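Local coordinates for ABC-type branched-chain amino acid transport systems periplasmic component-like protein (Thermomonospora curvata, PDB 4N03) that probably serves as the substrate-binding component of an ABC transporter, holding a fatty acid, here palmitic acid, for uptake into the cell, at residues M247-S259 with P269-G281. Sequence-based numbering, arbitrary orientation.
Sequences MKQPILGSNSAYS and PALVEGFFIATAG. With PLM (palmitic acid), chain B.
Ile251 lies beside Phe275 where strands 251-253 and 275-279 run parallel, their directions 27° apart. Four backbone hydrogen bonds make the ladder: Ile251 N to Gly274 O, Phe276 N to Ile251 O at 2.8 Å, Gly253 N to Phe276 O, and Ala278 N to Gly253 O. Positive phi (77°) at Gly274, easy for glycine, turns the chain into the second strand.

Apolar side chains fill both faces. On one, Ile251 CG2 lies 3.6 Å from Phe275 CD2, meeting the ring obliquely, while Leu271 CD2 sits over the centre of that ring. Phe275 turns its ring away from its own backbone N (chi1 -175°), which sets CZ edge-on, in plane, to Ala257 O, 3.3 Å away, a buried carbonyl with no hydrogen-bond partner. Gly253, lacking a side chain, leaves room on this face for Ile277, whose CD1, in the conformer described, comes within 3.5 Å of Ser254 O and also packs on Ala257 and Tyr258 CB. On the other face Leu252 CD1 reaches along the neighbouring strand to Phe276 CB and Ala278 CB.

Beyond Gly253, where the first strand gives way to a type I turn from Ser254 to Ala257, water takes over part of the joining. One water bridges Asn255 ND2 and Ala280 N; a second accepts a weak bond from Asn255 N and donates to Ala278 O at 2.8 Å. Asn255 CB packs 3.5 Å from Thr279 OG1, which accepts from Gly281 N in an ST turn. Ser256 CB and the Asn255 amide touch the palmitic acid chain, so this turn helps line the ligand site.

The two strands, joined through the short, weakly bonded helix 268-271, belong to a beta-alpha-beta unit within a mixed sheet, between strands 225-229 and 370-375. Helix 232-244 packs on Ile251, and Met152 of helix 148-161 covers Leu252 and Ala278 on the opposite face.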
# COMPACT_ATOMS: atom_id res chain seq x y z
N MSE A 247 -1.01 25.43 -15.34
CA MSE A 247 -0.86 24.13 -16.03
C MSE A 247 -2.17 23.42 -15.94
O MSE A 247 -2.82 23.37 -14.87
CB MSE A 247 0.24 23.32 -15.37
CG MSE A 247 1.55 24.06 -15.59
SE MSE A 247 3.06 23.08 -14.86
CE MSE A 247 3.31 21.70 -16.22
N LYS A 248 -2.57 22.81 -17.05
CA LYS A 248 -3.85 22.11 -17.11
C LYS A 248 -3.74 20.61 -17.31
O LYS A 248 -4.74 19.92 -17.36
CB LYS A 248 -4.75 22.70 -18.19
CG LYS A 248 -5.02 24.20 -18.05
CD LYS A 248 -5.68 24.56 -16.73
CE LYS A 248 -5.90 26.07 -16.53
NZ LYS A 248 -6.51 26.23 -15.19
N GLN A 249 -2.52 20.10 -17.32
CA GLN A 249 -2.31 18.67 -17.52
C GLN A 249 -2.93 17.87 -16.41
O GLN A 249 -2.82 18.26 -15.24
CB GLN A 249 -0.82 18.38 -17.56
CG GLN A 249 -0.03 18.99 -18.72
CD GLN A 249 0.53 20.36 -18.48
OE1 GLN A 249 -0.01 21.12 -17.67
NE2 GLN A 249 1.63 20.69 -19.13
N PRO A 250 -3.49 16.72 -16.69
CA PRO A 250 -3.92 15.85 -15.60
C PRO A 250 -2.72 15.35 -14.79
O PRO A 250 -1.61 15.17 -15.35
CB PRO A 250 -4.60 14.70 -16.33
CG PRO A 250 -3.85 14.60 -17.60
CD PRO A 250 -3.60 16.04 -17.99
N ILE A 251 -2.96 15.11 -13.50
CA ILE A 251 -2.02 14.50 -12.60
C ILE A 251 -2.50 13.14 -12.21
O ILE A 251 -3.66 12.98 -11.82
CB ILE A 251 -1.77 15.38 -11.34
CG1 ILE A 251 -1.19 16.73 -11.73
CG2 ILE A 251 -0.86 14.68 -10.39
CD1 ILE A 251 -1.26 17.78 -10.64
N LEU A 252 -1.65 12.12 -12.32
CA LEU A 252 -1.94 10.76 -11.93
C LEU A 252 -0.92 10.30 -10.93
O LEU A 252 0.28 10.27 -11.24
CB LEU A 252 -1.91 9.85 -13.17
CG LEU A 252 -2.13 8.36 -12.92
CD1 LEU A 252 -3.54 8.10 -12.42
CD2 LEU A 252 -1.77 7.56 -14.15
N GLY A 253 -1.34 9.96 -9.73
CA GLY A 253 -0.48 9.53 -8.67
C GLY A 253 -0.55 8.07 -8.36
O GLY A 253 -1.58 7.43 -8.59
N SER A 254 0.52 7.55 -7.79
CA SER A 254 0.53 6.26 -7.19
C SER A 254 -0.32 6.31 -5.89
O SER A 254 -0.75 7.35 -5.43
CB SER A 254 1.95 5.81 -6.90
OG SER A 254 2.73 5.66 -8.08
N ASN A 255 -0.52 5.13 -5.31
CA ASN A 255 -1.60 4.98 -4.34
C ASN A 255 -1.45 5.75 -3.05
O ASN A 255 -2.44 5.96 -2.34
CB ASN A 255 -1.93 3.50 -4.07
CG ASN A 255 -0.82 2.74 -3.38
OD1 ASN A 255 -0.12 3.28 -2.55
ND2 ASN A 255 -0.71 1.45 -3.70
N SER A 256 -0.25 6.21 -2.73
CA SER A 256 0.02 6.89 -1.46
C SER A 256 0.28 8.36 -1.64
O SER A 256 0.62 9.05 -0.65
CB SER A 256 1.18 6.25 -0.73
OG SER A 256 2.39 6.44 -1.45
N ALA A 257 0.09 8.90 -2.83
CA ALA A 257 0.39 10.30 -3.13
C ALA A 257 -0.80 11.22 -2.77
O ALA A 257 -1.18 12.08 -3.56
CB ALA A 257 0.80 10.46 -4.60
N TYR A 258 -1.38 11.03 -1.59
CA TYR A 258 -2.59 11.74 -1.13
C TYR A 258 -2.90 11.30 0.28
O TYR A 258 -2.75 10.16 0.63
CB TYR A 258 -3.77 11.41 -2.05
CG TYR A 258 -5.04 11.98 -1.55
CD1 TYR A 258 -5.23 13.36 -1.58
CD2 TYR A 258 -6.07 11.20 -1.09
CE1 TYR A 258 -6.41 13.91 -1.05
CE2 TYR A 258 -7.25 11.76 -0.60
CZ TYR A 258 -7.40 13.11 -0.61
OH TYR A 258 -8.57 13.71 -0.13
N SER A 259 -3.37 12.26 1.09
CA SER A 259 -4.02 12.01 2.38
C SER A 259 -5.17 13.01 2.45
O SER A 259 -5.06 14.13 1.98
CB SER A 259 -3.03 12.28 3.51
OG SER A 259 -2.71 13.67 3.56
N PRO A 269 -8.14 22.86 -3.68
CA PRO A 269 -8.67 23.05 -5.04
C PRO A 269 -7.83 22.38 -6.13
O PRO A 269 -8.36 22.04 -7.18
CB PRO A 269 -8.68 24.59 -5.23
CG PRO A 269 -8.35 25.14 -3.93
CD PRO A 269 -7.85 24.13 -3.01
N ALA A 270 -6.54 22.21 -5.86
CA ALA A 270 -5.64 21.52 -6.80
C ALA A 270 -5.66 20.00 -6.65
O ALA A 270 -5.00 19.32 -7.46
CB ALA A 270 -4.23 22.03 -6.60
N LEU A 271 -6.46 19.49 -5.72
CA LEU A 271 -6.58 18.07 -5.53
C LEU A 271 -7.95 17.55 -5.92
O LEU A 271 -8.08 16.38 -6.29
CB LEU A 271 -6.25 17.67 -4.09
CG LEU A 271 -4.80 17.99 -3.70
CD1 LEU A 271 -4.69 17.88 -2.20
CD2 LEU A 271 -3.79 17.12 -4.47
N VAL A 272 -9.01 18.37 -5.85
CA VAL A 272 -10.38 17.88 -6.08
C VAL A 272 -10.86 18.01 -7.52
O VAL A 272 -11.97 17.61 -7.84
CB VAL A 272 -11.39 18.50 -5.11
CG1 VAL A 272 -11.06 18.14 -3.67
CG2 VAL A 272 -11.52 19.99 -5.34
N GLU A 273 -9.99 18.53 -8.37
CA GLU A 273 -10.16 18.42 -9.82
C GLU A 273 -8.81 18.22 -10.49
O GLU A 273 -7.85 18.79 -10.05
CB GLU A 273 -10.84 19.63 -10.45
CG GLU A 273 -10.10 20.91 -10.33
CD GLU A 273 -10.73 22.06 -11.13
OE1 GLU A 273 -11.07 21.90 -12.32
OE2 GLU A 273 -10.83 23.17 -10.57
N GLY A 274 -8.79 17.37 -11.51
CA GLY A 274 -7.58 17.16 -12.31
C GLY A 274 -6.51 16.30 -11.70
O GLY A 274 -5.43 16.23 -12.30
N PHE A 275 -6.81 15.63 -10.61
CA PHE A 275 -5.86 14.86 -9.84
C PHE A 275 -6.46 13.49 -9.54
O PHE A 275 -7.54 13.38 -8.90
CB PHE A 275 -5.53 15.61 -8.54
CG PHE A 275 -4.48 14.97 -7.70
CD1 PHE A 275 -4.80 13.97 -6.84
CD2 PHE A 275 -3.17 15.39 -7.72
CE1 PHE A 275 -3.88 13.36 -6.04
CE2 PHE A 275 -2.23 14.79 -6.92
CZ PHE A 275 -2.56 13.75 -6.10
N PHE A 276 -5.81 12.45 -10.05
CA PHE A 276 -6.31 11.12 -9.96
C PHE A 276 -5.27 10.21 -9.32
O PHE A 276 -4.07 10.46 -9.48
CB PHE A 276 -6.68 10.63 -11.38
CG PHE A 276 -7.64 11.53 -12.08
CD1 PHE A 276 -8.99 11.47 -11.76
CD2 PHE A 276 -7.23 12.46 -12.98
CE1 PHE A 276 -9.90 12.29 -12.35
CE2 PHE A 276 -8.12 13.31 -13.57
CZ PHE A 276 -9.47 13.23 -13.26
N ILE A 277 -5.70 9.15 -8.69
CA ILE A 277 -4.85 8.19 -8.02
C ILE A 277 -5.17 6.79 -8.51
O ILE A 277 -6.33 6.37 -8.54
CB ILE A 277 -5.04 8.23 -6.48
CG1 ILE A 277 -4.63 9.59 -5.88
CG2 ILE A 277 -4.29 7.10 -5.79
CD1 ILE A 277 -3.12 9.86 -5.93
N ALA A 278 -4.13 6.08 -8.95
CA ALA A 278 -4.24 4.67 -9.35
C ALA A 278 -3.93 3.81 -8.13
O ALA A 278 -2.90 3.96 -7.52
CB ALA A 278 -3.27 4.37 -10.45
N THR A 279 -4.89 2.96 -7.74
CA THR A 279 -4.74 2.17 -6.55
C THR A 279 -5.55 0.90 -6.64
O THR A 279 -6.68 0.93 -7.15
CB THR A 279 -5.21 2.97 -5.31
OG1 THR A 279 -5.10 2.12 -4.17
CG2 THR A 279 -6.62 3.51 -5.44
N ALA A 280 -5.03 -0.21 -6.13
CA ALA A 280 -5.77 -1.45 -6.04
C ALA A 280 -6.80 -1.44 -4.90
O ALA A 280 -7.62 -2.34 -4.83
CB ALA A 280 -4.84 -2.62 -5.81
N GLY A 281 -6.70 -0.47 -3.98
CA GLY A 281 -7.57 -0.41 -2.81
C GLY A 281 -8.79 0.46 -3.00
O GLY A 281 -8.71 1.54 -3.56
C1 PLM B . 6.55 2.85 -0.64
O1 PLM B . 6.22 1.81 -1.28
O2 PLM B . 7.67 3.03 -0.11
C2 PLM B . 5.48 3.87 -0.35
C3 PLM B . 4.66 3.36 0.91
C4 PLM B . 3.42 4.17 1.19
C5 PLM B . 2.69 3.72 2.41
C6 PLM B . 1.35 4.40 2.76
C7 PLM B . 0.19 3.62 2.15
C8 PLM B . -1.16 4.27 2.24
C9 PLM B . -2.34 3.38 1.92
CA PLM B . -2.77 3.37 0.43
CB PLM B . -3.79 2.18 0.22
CC PLM B . -3.34 1.26 -0.96
CD PLM B . -3.91 -0.14 -0.90
CE PLM B . -3.48 -1.10 -2.01
CF PLM B . -3.57 -2.55 -1.53
CG PLM B . -4.94 -3.19 -1.67
O HOH W 1 -2.29 -0.14 -5.47
O HOH W 2 -0.29 2.99 -7.38